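Local structure of assembly chaperone of ribosomal protein L4 (Acl4) (Chaetomium thermophilum, 5TQB) at residues B[206-209]-B[210-213]; B[169-172]-B[173-177]; B[288-291]-B[292-295]; B[3-6]-B[7-11]. The protein probably acts as a dedicated chaperone of ribosomal protein L4, binding it through a TPR-type helical-repeat fold until its assembly into the ribosome. All blocks are in the same frame, centred on the assembly; numbering follows the deposited sequence.

Contact 1 of 4, residues B[206-209]-B[210-213]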
# COMPACT_ATOMS: atom_id res chain seq x y z
N GLU B 206 -13.82 -1.02 19.41
CA GLU B 206 -13.34 -2.34 19.79
C GLU B 206 -12.90 -3.14 18.56
O GLU B 206 -11.85 -3.78 18.57
CB GLU B 206 -14.45 -3.09 20.52
CG GLU B 206 -14.04 -4.42 21.13
CD GLU B 206 -15.21 -5.15 21.78
OE1 GLU B 206 -15.00 -5.77 22.84
OE2 GLU B 206 -16.33 -5.08 21.23
N ALA B 207 -13.70 -3.08 17.51
CA ALA B 207 -13.42 -3.80 16.27
C ALA B 207 -12.18 -3.24 15.57
O ALA B 207 -11.34 -4.00 15.10
CB ALA B 207 -14.62 -3.73 15.34
N LEU B 208 -12.08 -1.92 15.52
CA LEU B 208 -10.96 -1.27 14.84
C LEU B 208 -9.64 -1.51 15.57
O LEU B 208 -8.60 -1.72 14.94
CB LEU B 208 -11.22 0.23 14.72
CG LEU B 208 -12.22 0.66 13.65
CD1 LEU B 208 -12.55 2.14 13.78
CD2 LEU B 208 -11.71 0.36 12.25
N ARG B 209 -9.69 -1.49 16.90
CA ARG B 209 -8.53 -1.77 17.72
C ARG B 209 -8.05 -3.20 17.47
O ARG B 209 -6.85 -3.49 17.55
CB ARG B 209 -8.88 -1.59 19.20
CG ARG B 209 -7.96 -0.66 19.98
CD ARG B 209 -8.76 0.27 20.90
NE ARG B 209 -9.82 -0.44 21.62
CZ ARG B 209 -10.89 0.13 22.15
NH1 ARG B 209 -11.08 1.45 22.05
NH2 ARG B 209 -11.79 -0.61 22.78
N ARG B 210 -8.99 -4.08 17.15
CA ARG B 210 -8.65 -5.47 16.87
C ARG B 210 -8.00 -5.64 15.51
O ARG B 210 -7.04 -6.40 15.36
CB ARG B 210 -9.90 -6.35 16.96
CG ARG B 210 -9.64 -7.78 16.53
CD ARG B 210 -10.65 -8.73 17.10
NE ARG B 210 -10.34 -10.10 16.76
CZ ARG B 210 -11.05 -11.15 17.14
NH1 ARG B 210 -12.13 -10.99 17.89
NH2 ARG B 210 -10.68 -12.37 16.77
N SER B 211 -8.52 -4.94 14.50
CA SER B 211 -7.97 -5.02 13.16
C SER B 211 -6.55 -4.48 13.13
O SER B 211 -5.69 -5.02 12.44
CB SER B 211 -8.84 -4.23 12.18
OG SER B 211 -8.74 -2.84 12.42
N LEU B 212 -6.31 -3.41 13.88
CA LEU B 212 -4.98 -2.81 13.94
C LEU B 212 -3.98 -3.75 14.60
O LEU B 212 -2.83 -3.83 14.18
CB LEU B 212 -5.04 -1.49 14.72
CG LEU B 212 -5.71 -0.32 13.99
CD1 LEU B 212 -6.04 0.79 14.97
CD2 LEU B 212 -4.81 0.19 12.89
N GLY B 213 -4.42 -4.47 15.62
CA GLY B 213 -3.55 -5.37 16.35
C GLY B 213 -3.08 -6.55 15.52
O GLY B 213 -2.24 -7.33 15.96
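S211 turns its hydroxyl back along the helix onto the carbonyl of L208, with OG 2.8 Å from L208 O. The same oxygen takes the backbone N-H of L212, N to O 3.0 Å, and the two donors come to it from the same face of the carbonyl plane. They differ in approach: L212 N lies well out beyond the oxygen, with a C=O...N angle of 155°, whereas OG comes in from the flank at 119°. The carbonyl of L208, a buried residue, is thus gripped twice, and the serine hydroxyl finds its acceptor within its own helix. The bond depends on a chi1 of 69°, which sets OG between the backbone N and the carbonyl carbon of S211.

L212 adds an apolar cover to this oxygen, its CG standing 3.3 Å from L208 O. One residue earlier, S211 N donates to A207 O over 3.0 Å. R210 N is shared less cleanly, bonding to E206 O and more weakly to A207 O. G213 N donates to R209 O at 3.3 Å, the longest of the backbone bonds here. The chain of R210 stretches from CG to NE, carrying its guanidinium away from the preceding turn.

Helix 201-212 packs on two others. A207 and L208 lie on A192 of helix 185-197, where W188 meets both R210 and S211, while L208 and L212 lie against L234 of helix 228-240.

Contact 2 of 4, residues B[169-172]-B[173-177]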
# COMPACT_ATOMS: atom_id res chain seq x y z
N ARG B 169 -28.88 -8.05 5.79
CA ARG B 169 -27.93 -8.68 4.88
C ARG B 169 -26.48 -8.39 5.29
O ARG B 169 -25.63 -9.29 5.22
CB ARG B 169 -28.19 -8.21 3.44
CG ARG B 169 -29.39 -8.90 2.80
CD ARG B 169 -29.68 -8.36 1.41
NE ARG B 169 -30.70 -9.16 0.73
CZ ARG B 169 -31.23 -8.86 -0.45
NH1 ARG B 169 -30.87 -7.75 -1.09
NH2 ARG B 169 -32.15 -9.66 -0.98
N CYS B 170 -26.21 -7.16 5.72
CA CYS B 170 -24.87 -6.80 6.19
C CYS B 170 -24.49 -7.62 7.42
O CYS B 170 -23.37 -8.11 7.51
CB CYS B 170 -24.80 -5.31 6.54
SG CYS B 170 -24.78 -4.17 5.13
N GLU B 171 -25.43 -7.77 8.35
CA GLU B 171 -25.18 -8.53 9.56
C GLU B 171 -24.82 -9.99 9.26
O GLU B 171 -24.01 -10.59 9.96
CB GLU B 171 -26.40 -8.49 10.49
CG GLU B 171 -26.39 -7.33 11.49
CD GLU B 171 -25.25 -7.43 12.50
OE1 GLU B 171 -24.53 -8.45 12.50
OE2 GLU B 171 -25.06 -6.47 13.28
N ALA B 172 -25.42 -10.54 8.21
CA ALA B 172 -25.18 -11.93 7.83
C ALA B 172 -23.81 -12.06 7.17
O ALA B 172 -23.11 -13.06 7.34
CB ALA B 172 -26.27 -12.42 6.89
N LEU B 173 -23.43 -11.03 6.42
CA LEU B 173 -22.15 -11.03 5.72
C LEU B 173 -20.98 -10.96 6.70
O LEU B 173 -20.01 -11.70 6.55
CB LEU B 173 -22.10 -9.87 4.72
CG LEU B 173 -22.99 -10.09 3.49
CD1 LEU B 173 -23.33 -8.77 2.82
CD2 LEU B 173 -22.30 -11.02 2.51
N ILE B 174 -21.08 -10.09 7.70
CA ILE B 174 -19.96 -9.89 8.63
C ILE B 174 -19.83 -11.04 9.63
O ILE B 174 -18.75 -11.27 10.17
CB ILE B 174 -20.02 -8.53 9.37
CG1 ILE B 174 -21.30 -8.42 10.21
CG2 ILE B 174 -19.93 -7.37 8.37
CD1 ILE B 174 -21.33 -7.21 11.13
N THR B 175 -20.92 -11.75 9.90
CA THR B 175 -20.86 -12.93 10.76
C THR B 175 -20.09 -14.05 10.05
O THR B 175 -19.21 -14.68 10.64
CB THR B 175 -22.25 -13.44 11.20
OG1 THR B 175 -23.13 -13.53 10.06
CG2 THR B 175 -22.87 -12.52 12.25
N GLU B 176 -20.41 -14.28 8.78
CA GLU B 176 -19.70 -15.27 7.99
C GLU B 176 -18.23 -14.88 7.78
O GLU B 176 -17.34 -15.73 7.83
CB GLU B 176 -20.38 -15.48 6.63
CG GLU B 176 -19.62 -16.43 5.70
CD GLU B 176 -20.32 -16.67 4.37
OE1 GLU B 176 -21.52 -16.33 4.25
OE2 GLU B 176 -19.67 -17.20 3.44
N ALA B 177 -17.97 -13.60 7.54
CA ALA B 177 -16.61 -13.13 7.26
C ALA B 177 -15.70 -13.26 8.49
O ALA B 177 -14.53 -13.62 8.36
CB ALA B 177 -16.64 -11.70 6.77
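A chi1 of 48° places OG1 of T175 between its own backbone N and carbonyl carbon, facing back down the helix, and I174 takes a similar first torsion (61°) that turns CG1 toward the preceding turn. Both belong to helix 166-180 of this helical chaperone, which carries a predicted TPR repeat. The threonine hydroxyl sits between two carbonyls: OG1 is 2.8 Å from A172 O and 3.1 Å from E171 O, and its single proton could serve either. E171 O also receives T175 N, so backbone and, through one carbonyl or the other, side chain both bear on this turn.

E171 folds back, and its side chain crosses that of I174 at a slant, bringing E171 OE1 to 3.7 Å from I174 CD1. That is a van der Waals contact; the charged end is held through OE2, by a salt bridge to R195 and a hydrogen bond to Q198. I174 packs on V191 and V194 of helix 185-197, while L173 is directed to L149 and V152 of helix 131-156. The helix therefore presents neighbouring residues to two different partners.

Regular backbone bonds run beneath these side chains. I174 N meets C170 O at 3.0 Å, and L173 CG lies 3.3 Å from R169 O, the oxygen that accepts L173 N.

Contact 3 of 4, residues B[288-291]-B[292-295]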
# COMPACT_ATOMS: atom_id res chain seq x y z
N GLU B 288 0.04 20.44 29.51
CA GLU B 288 0.58 21.31 28.48
C GLU B 288 -0.57 22.08 27.83
O GLU B 288 -1.22 21.56 26.92
CB GLU B 288 1.33 20.50 27.41
CG GLU B 288 2.81 20.28 27.70
CD GLU B 288 3.07 19.24 28.77
OE1 GLU B 288 2.19 18.39 29.02
OE2 GLU B 288 4.17 19.26 29.37
N PRO B 289 -0.83 23.31 28.29
CA PRO B 289 -1.98 24.04 27.73
C PRO B 289 -1.75 24.51 26.30
O PRO B 289 -2.69 24.97 25.65
CB PRO B 289 -2.10 25.25 28.66
CG PRO B 289 -0.72 25.47 29.17
CD PRO B 289 -0.13 24.10 29.32
N GLU B 290 -0.51 24.39 25.81
CA GLU B 290 -0.15 24.91 24.49
C GLU B 290 0.09 23.79 23.48
O GLU B 290 0.41 24.06 22.32
CB GLU B 290 1.12 25.76 24.61
CG GLU B 290 1.09 26.81 25.71
CD GLU B 290 0.11 27.94 25.42
OE1 GLU B 290 -0.44 27.99 24.30
OE2 GLU B 290 -0.11 28.78 26.32
N ALA B 291 -0.07 22.55 23.91
CA ALA B 291 0.21 21.39 23.07
C ALA B 291 -0.64 21.39 21.80
O ALA B 291 -0.19 20.96 20.74
CB ALA B 291 -0.01 20.11 23.84
N TRP B 292 -1.87 21.88 21.92
CA TRP B 292 -2.81 21.87 20.81
C TRP B 292 -2.35 22.76 19.67
O TRP B 292 -2.65 22.49 18.50
CB TRP B 292 -4.20 22.31 21.29
CG TRP B 292 -4.27 23.74 21.72
CD1 TRP B 292 -4.01 24.24 22.96
CD2 TRP B 292 -4.61 24.87 20.90
NE1 TRP B 292 -4.18 25.60 22.97
CE2 TRP B 292 -4.55 26.01 21.72
CE3 TRP B 292 -4.96 25.02 19.56
CZ2 TRP B 292 -4.83 27.29 21.24
CZ3 TRP B 292 -5.24 26.29 19.08
CH2 TRP B 292 -5.17 27.40 19.92
N LYS B 293 -1.63 23.83 20.00
CA LYS B 293 -1.12 24.74 18.97
C LYS B 293 -0.13 24.04 18.05
O LYS B 293 -0.17 24.21 16.83
CB LYS B 293 -0.49 25.97 19.62
CG LYS B 293 -1.50 26.86 20.33
CD LYS B 293 -0.89 28.14 20.86
CE LYS B 293 -1.95 29.01 21.53
NZ LYS B 293 -1.38 30.21 22.22
N ASP B 294 0.75 23.23 18.63
CA ASP B 294 1.71 22.47 17.85
C ASP B 294 1.01 21.41 17.01
O ASP B 294 1.43 21.11 15.89
CB ASP B 294 2.76 21.83 18.75
CG ASP B 294 3.75 22.84 19.31
OD1 ASP B 294 4.14 22.71 20.49
OD2 ASP B 294 4.14 23.76 18.56
N THR B 295 -0.08 20.86 17.55
CA THR B 295 -0.86 19.87 16.83
C THR B 295 -1.56 20.50 15.63
O THR B 295 -1.68 19.87 14.57
CB THR B 295 -1.90 19.20 17.75
OG1 THR B 295 -1.24 18.70 18.92
CG2 THR B 295 -2.61 18.06 17.04
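A type I beta turn from E288 to A291 delivers the chain into helix 291-313, and the contact joins this turn to the first residues of the helix. The carbonyl of P289, within the turn, lies at the edge of the W292 indole, near the plane of the ring, with its O 3.1 Å from CD1. A chi1 of 67° brings the indole into this position, setting CG between the backbone N and carbonyl carbon of W292. Over one face of the ring lies K293 CG, 3.4 Å above the plane and over its centre, so the lysine stem covers the indole.

K293 then runs on extended beside E290, both side chains pointing the same way. Their ends meet in a salt bridge, E290 OE1 to K293 NZ at 3.2 Å, whose hydrogen bond is weak; CE lies at a similar distance from OE1. Below it, K293 N donates to E290 O. A291 O accepts T295 N over 3.2 Å. T295 OG1 hydrogen-bonds to E279 of helix 262-281, against which W292 packs as well, and lies 3.1 Å from A291 O, which competes for the same proton.

The ion pair is at the surface and its hydrogen bond is poor, so its hold on the turn is probably modest and largely electrostatic.

Contact 4 of 4, residues B[3-6]-B[7-11]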
# COMPACT_ATOMS: atom_id res chain seq x y z
N ASN B 3 4.67 -22.15 -28.17
CA ASN B 3 3.45 -22.44 -27.41
C ASN B 3 2.88 -21.15 -26.79
O ASN B 3 3.61 -20.41 -26.13
CB ASN B 3 3.75 -23.46 -26.31
CG ASN B 3 2.50 -23.97 -25.61
OD1 ASN B 3 1.64 -23.19 -25.20
ND2 ASN B 3 2.39 -25.28 -25.48
N PRO B 4 1.57 -20.89 -27.00
CA PRO B 4 0.95 -19.67 -26.45
C PRO B 4 0.95 -19.61 -24.92
O PRO B 4 0.86 -18.51 -24.36
CB PRO B 4 -0.50 -19.76 -26.93
CG PRO B 4 -0.49 -20.69 -28.07
CD PRO B 4 0.62 -21.65 -27.83
N LYS B 5 1.03 -20.75 -24.25
CA LYS B 5 1.06 -20.77 -22.79
C LYS B 5 2.35 -20.10 -22.29
O LYS B 5 2.35 -19.45 -21.25
CB LYS B 5 0.93 -22.20 -22.26
CG LYS B 5 1.20 -22.36 -20.77
CD LYS B 5 0.27 -21.52 -19.91
CE LYS B 5 0.58 -21.69 -18.42
NZ LYS B 5 -0.30 -20.86 -17.55
N GLU B 6 3.43 -20.27 -23.05
CA GLU B 6 4.70 -19.63 -22.72
C GLU B 6 4.58 -18.12 -22.84
O GLU B 6 5.15 -17.37 -22.05
CB GLU B 6 5.82 -20.14 -23.64
CG GLU B 6 7.20 -19.57 -23.30
CD GLU B 6 8.33 -20.15 -24.17
OE1 GLU B 6 9.40 -19.52 -24.24
OE2 GLU B 6 8.14 -21.24 -24.76
N LEU B 7 3.82 -17.66 -23.83
CA LEU B 7 3.55 -16.23 -23.99
C LEU B 7 2.74 -15.67 -22.82
O LEU B 7 2.94 -14.52 -22.43
CB LEU B 7 2.81 -15.96 -25.30
CG LEU B 7 3.68 -15.77 -26.54
CD1 LEU B 7 4.88 -16.68 -26.54
CD2 LEU B 7 2.84 -16.00 -27.79
N LEU B 8 1.82 -16.46 -22.27
CA LEU B 8 1.04 -16.02 -21.11
C LEU B 8 1.93 -15.85 -19.90
O LEU B 8 1.77 -14.91 -19.12
CB LEU B 8 -0.07 -17.01 -20.79
CG LEU B 8 -1.24 -17.12 -21.77
CD1 LEU B 8 -2.29 -18.09 -21.23
CD2 LEU B 8 -1.87 -15.76 -22.05
N ASP B 9 2.88 -16.77 -19.73
CA ASP B 9 3.81 -16.71 -18.62
C ASP B 9 4.74 -15.51 -18.79
O ASP B 9 5.04 -14.81 -17.83
CB ASP B 9 4.61 -18.00 -18.52
CG ASP B 9 3.72 -19.22 -18.31
OD1 ASP B 9 2.54 -19.04 -17.97
OD2 ASP B 9 4.22 -20.36 -18.49
N ARG B 10 5.17 -15.28 -20.02
CA ARG B 10 6.04 -14.15 -20.31
C ARG B 10 5.35 -12.83 -19.99
O ARG B 10 5.92 -11.96 -19.34
CB ARG B 10 6.48 -14.19 -21.78
CG ARG B 10 7.36 -13.04 -22.21
CD ARG B 10 8.68 -13.01 -21.46
NE ARG B 10 9.47 -11.83 -21.81
CZ ARG B 10 10.37 -11.25 -21.02
NH1 ARG B 10 10.61 -11.74 -19.81
NH2 ARG B 10 11.02 -10.17 -21.44
N ALA B 11 4.11 -12.69 -20.44
CA ALA B 11 3.36 -11.46 -20.21
C ALA B 11 3.13 -11.25 -18.71
O ALA B 11 3.15 -10.12 -18.23
CB ALA B 11 2.04 -11.49 -20.95
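K5 and D9, one turn apart, form the charged pair of this segment: NZ of K5 lies 3.4 Å from OD1 of D9, a long salt bridge. The two side chains run at a slant to one another, and the bend of the lysine at chi2 (59°) carries its methylenes along the aspartate, with CE 3.3 Å from the same OD1. K5 NZ has its stronger partner in E80, so the ammonium probably bridges two carboxylates.

Hydrogen bonds of the backbone follow the helical pattern, L8 N to P4 O, D9 N to K5 O and R10 N to E6 O, the last being 2.9 Å. N3 adds a side-chain bond: its OD1 accepts K5 N over 2.7 Å, in the plane of the amide carbonyl, with an N-H...O angle of 158°.

The leucine carbons lie against the backbone: CB of L7 rests 3.3 Å from P4 O, and CG of L8 3.6 Å from the same oxygen. L8 continues into apolar packing on A30 of helix 20-32 and A44 and L47 of helix 41-54. The K5-D9 pair is a separate i to i+4 salt bridge on the first turns; N3 at the N-cap, with proline next, marks an N-capped helix start.

From the N terminus the contacts come in series, with none nested and none crossing. Each lies within one continuous stretch and closes no long loop. Contact 4 starts helix 4-16, which packs on helices 20-32 and 41-54. Contact 2 follows on helix 166-180, between helices 131-156 and 185-197. Contact 1, on helix 201-212, also leans on helix 185-197, which thus links the two; their centres are about 18 Å apart. Contact 3 opens helix 291-313 beside helix 262-281, near the C-terminal end. Contacts 3 and 4, on opposite sides of the chain's centre, have centres about 60 Å apart, spanning the elongated helical array.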